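PDB 2W31: globin, which binds heme b with six-coordinate iron and probably binds oxygen, here as the globin domain of a globin-coupled sensor. Local coordinates for residues 113-118 with 130-135. Residues are numbered along the deposited sequence; the frame is centred on the assembly and turned at random.
Sequences FTLSII and QRREAV
Around Leu115 and Arg132, whose CA atoms lie 6.5 Å apart, two helical segments run antiparallel, their axes 10.0 Å apart at closest approach and at 163° to each other. The side chains of 113-118 and 130-135 meet mainly through carbon atoms. Leu115 forks over the aliphatic part of Arg132, the two side chains meeting at about a right angle. Its CD2 lies 3.6 Å from Arg132 CG and, in the conformer given here, one of two, its CD1 3.8 Å from Arg132 CD. CD2 also reaches Val135 CG1 at 3.9 Å. An alanine in place of Leu115 would probably leave the Arg132 methylenes without this cover and Val135 CG1 with one neighbour fewer. Val135 sets its two methyls among three side chains of the other helix. CG1 sits 3.7 Å from Thr114 CG2, and CG2 sits 3.8 Å from Ile118 CD1. Ile118 has CG1 anti to its carbonyl carbon (chi1 -67°) and is extended beyond it (chi2 175°), which carries CD1 across to the backbone of the facing helix, 3.7 Å from Arg131 O. The Thr114 hydroxyl is bonded within its own helix, to Val110 O. In the same conformer Arg132 NH1 bonds Gln119 OE1 of the second subunit. The contact joins the last two helices of this globin domain, 100-121 and 125-151, near the turn between them. Leu20 of helix 15-23 packs against Arg131, and Leu24 against Val135.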
ATOM      1  N   PHE A 113       4.091   1.736 -10.858  1.00 12.92           N
ATOM      2  CA  PHE A 113       5.199   2.091 -11.751  1.00 13.66           C
ATOM      3  C   PHE A 113       6.446   1.280 -11.384  1.00 13.13           C
ATOM      4  O   PHE A 113       7.146   0.720 -12.274  1.00 14.11           O
ATOM      5  CB  PHE A 113       5.499   3.582 -11.593  1.00 13.96           C
ATOM      6  CG  PHE A 113       6.630   4.094 -12.494  1.00 16.36           C
ATOM      7  CD1 PHE A 113       6.377   4.589 -13.786  1.00 17.58           C
ATOM      8  CD2 PHE A 113       7.950   4.066 -12.035  1.00 18.00           C
ATOM      9  CE1 PHE A 113       7.426   5.032 -14.603  1.00 18.45           C
ATOM     10  CE2 PHE A 113       9.014   4.543 -12.849  1.00 19.53           C
ATOM     11  CZ  PHE A 113       8.743   4.995 -14.123  1.00 19.49           C
ATOM     12  N   THR A 114       6.758   1.230 -10.083  1.00 13.15           N
ATOM     13  CA  THR A 114       7.984   0.565  -9.629  1.00 12.95           C
ATOM     14  C   THR A 114       7.911  -0.942  -9.790  1.00 13.29           C
ATOM     15  O   THR A 114       8.902  -1.577 -10.205  1.00 13.46           O
ATOM     16  CB  THR A 114       8.269   0.957  -8.185  1.00 13.56           C
ATOM     17  OG1 THR A 114       8.275   2.386  -8.105  1.00 13.14           O
ATOM     18  CG2 THR A 114       9.652   0.463  -7.750  1.00 13.50           C
ATOM     19  N   LEU A 115       6.734  -1.530  -9.575  1.00 13.26           N
ATOM     20  CA  LEU A 115       6.636  -2.968  -9.763  1.00 14.30           C
ATOM     21  C   LEU A 115       6.732  -3.343 -11.241  1.00 13.93           C
ATOM     22  O   LEU A 115       7.188  -4.485 -11.567  1.00 15.56           O
ATOM     23  CB  LEU A 115       5.382  -3.570  -9.096  1.00 14.58           C
ATOM     24  CG  LEU A 115       5.398  -3.482  -7.573  1.00 18.66           C
ATOM     25  CD1 LEU A 115       4.343  -4.493  -7.020  1.00 19.54           C
ATOM     26  CD2 LEU A 115       6.688  -3.577  -6.803  1.00 21.46           C
ATOM     27  N   SER A 116       6.284  -2.443 -12.110  1.00 14.94           N
ATOM     28  CA  SER A 116       6.464  -2.699 -13.548  1.00 16.17           C
ATOM     29  C   SER A 116       7.937  -2.665 -13.938  1.00 16.73           C
ATOM     30  O   SER A 116       8.371  -3.509 -14.743  1.00 18.50           O
ATOM     31  CB  SER A 116       5.605  -1.779 -14.398  1.00 16.88           C
ATOM     32  OG  SER A 116       4.309  -2.366 -14.421  1.00 19.14           O
ATOM     33  N   ILE A 117       8.716  -1.731 -13.382  1.00 16.90           N
ATOM     34  CA  ILE A 117      10.197  -1.757 -13.603  1.00 17.75           C
ATOM     35  C   ILE A 117      10.801  -3.086 -13.168  1.00 17.51           C
ATOM     36  O   ILE A 117      11.641  -3.688 -13.889  1.00 18.04           O
ATOM     37  CB  ILE A 117      10.909  -0.622 -12.788  1.00 17.84           C
ATOM     38  CG1 ILE A 117      10.534   0.743 -13.351  1.00 20.35           C
ATOM     39  CG2 ILE A 117      12.452  -0.786 -12.737  1.00 19.43           C
ATOM     40  CD1 ILE A 117      11.140   1.877 -12.471  1.00 23.66           C
ATOM     41  N   ILE A 118      10.382  -3.590 -12.015  1.00 17.21           N
ATOM     42  CA  ILE A 118      10.906  -4.855 -11.525  1.00 17.89           C
ATOM     43  C   ILE A 118      10.509  -5.995 -12.453  1.00 18.15           C
ATOM     44  O   ILE A 118      11.365  -6.825 -12.814  1.00 18.87           O
ATOM     45  CB  ILE A 118      10.445  -5.117 -10.078  1.00 17.84           C
ATOM     46  CG1 ILE A 118      11.083  -4.089  -9.127  1.00 19.04           C
ATOM     47  CG2 ILE A 118      10.788  -6.563  -9.676  1.00 18.40           C
ATOM     48  CD1 ILE A 118      10.581  -4.212  -7.695  1.00 18.42           C
ATOM     49  N   GLN A 130      12.164 -11.100  -4.358  1.00 14.97           N
ATOM     50  CA  GLN A 130      12.913 -10.402  -3.323  1.00 15.18           C
ATOM     51  C   GLN A 130      12.921  -8.885  -3.516  1.00 14.86           C
ATOM     52  O   GLN A 130      12.757  -8.145  -2.525  1.00 13.75           O
ATOM     53  CB  GLN A 130      14.346 -10.950  -3.239  1.00 17.94           C
ATOM     54  CG  GLN A 130      14.454 -12.323  -2.577  1.00 21.10           C
ATOM     55  CD  GLN A 130      15.922 -12.774  -2.466  1.00 28.07           C
ATOM     56  OE1 GLN A 130      16.837 -11.971  -2.644  1.00 30.75           O
ATOM     57  NE2 GLN A 130      16.145 -14.072  -2.172  1.00 31.05           N
ATOM     58  N   ARG A 131      13.078  -8.428  -4.756  1.00 13.85           N
ATOM     59  CA  ARG A 131      13.065  -6.983  -5.064  1.00 13.79           C
ATOM     60  C   ARG A 131      11.667  -6.381  -4.883  1.00 12.30           C
ATOM     61  O   ARG A 131      11.533  -5.295  -4.292  1.00 13.42           O
ATOM     62  CB  ARG A 131      13.621  -6.712  -6.467  1.00 14.39           C
ATOM     63  CG  ARG A 131      15.146  -6.894  -6.497  1.00 15.34           C
ATOM     64  CD  ARG A 131      15.706  -7.246  -7.880  1.00 17.05           C
ATOM     65  NE  ARG A 131      17.163  -7.417  -7.793  1.00 19.49           N
ATOM     66  CZ  ARG A 131      17.779  -8.466  -7.256  1.00 20.33           C
ATOM     67  NH1 ARG A 131      17.088  -9.486  -6.761  1.00 20.59           N
ATOM     68  NH2 ARG A 131      19.121  -8.488  -7.197  1.00 22.27           N
ATOM     69  N   ARG A 132      10.629  -7.111  -5.320  1.00 12.53           N
ATOM     70  CA  ARG A 132       9.264  -6.649  -5.099  0.50 12.02           C
ATOM     71  C   ARG A 132       8.987  -6.553  -3.596  1.00 11.20           C
ATOM     72  O   ARG A 132       8.361  -5.562  -3.140  1.00 11.68           O
ATOM     73  CB  ARG A 132       8.249  -7.578  -5.782  0.50 12.74           C
ATOM     74  CG  ARG A 132       6.830  -7.000  -5.834  0.50 13.01           C
ATOM     75  CD  ARG A 132       5.824  -7.975  -6.417  0.50 14.65           C
ATOM     76  NE  ARG A 132       5.776  -9.242  -5.675  0.50 12.64           N
ATOM     77  CZ  ARG A 132       6.111 -10.434  -6.174  0.50 14.44           C
ATOM     78  NH1 ARG A 132       6.515 -10.554  -7.426  0.50 13.39           N
ATOM     79  NH2 ARG A 132       6.034 -11.515  -5.409  0.50 13.87           N
ATOM     80  N   GLU A 133       9.400  -7.577  -2.820  1.00 11.65           N
ATOM     81  CA  GLU A 133       9.117  -7.522  -1.385  1.00 11.97           C
ATOM     82  C   GLU A 133       9.790  -6.312  -0.703  1.00 11.26           C
ATOM     83  O   GLU A 133       9.176  -5.657   0.134  1.00 10.81           O
ATOM     84  CB  GLU A 133       9.517  -8.828  -0.677  1.00 13.24           C
ATOM     85  CG  GLU A 133       8.568 -10.033  -1.004  1.00 15.70           C
ATOM     86  CD  GLU A 133       9.088 -11.387  -0.525  1.00 20.45           C
ATOM     87  OE1 GLU A 133      10.308 -11.523  -0.299  1.00 25.55           O
ATOM     88  OE2 GLU A 133       8.285 -12.339  -0.466  1.00 25.54           O
ATOM     89  N   ALA A 134      11.037  -5.991  -1.097  1.00 10.85           N
ATOM     90  CA  ALA A 134      11.756  -4.858  -0.500  1.00 10.73           C
ATOM     91  C   ALA A 134      11.036  -3.534  -0.853  1.00 10.92           C
ATOM     92  O   ALA A 134      10.887  -2.647   0.002  1.00 11.20           O
ATOM     93  CB  ALA A 134      13.221  -4.817  -1.016  1.00 12.14           C
ATOM     94  N   VAL A 135      10.644  -3.379  -2.127  1.00 11.28           N
ATOM     95  CA  VAL A 135       9.981  -2.139  -2.582  1.00 10.72           C
ATOM     96  C   VAL A 135       8.620  -1.996  -1.886  1.00 10.72           C
ATOM     97  O   VAL A 135       8.265  -0.901  -1.420  1.00 10.33           O
ATOM     98  CB  VAL A 135       9.782  -2.143  -4.107  1.00 12.65           C
ATOM     99  CG1 VAL A 135       8.730  -1.128  -4.546  1.00 13.47           C
ATOM    100  CG2 VAL A 135      11.131  -1.905  -4.786  1.00 12.35           C
TER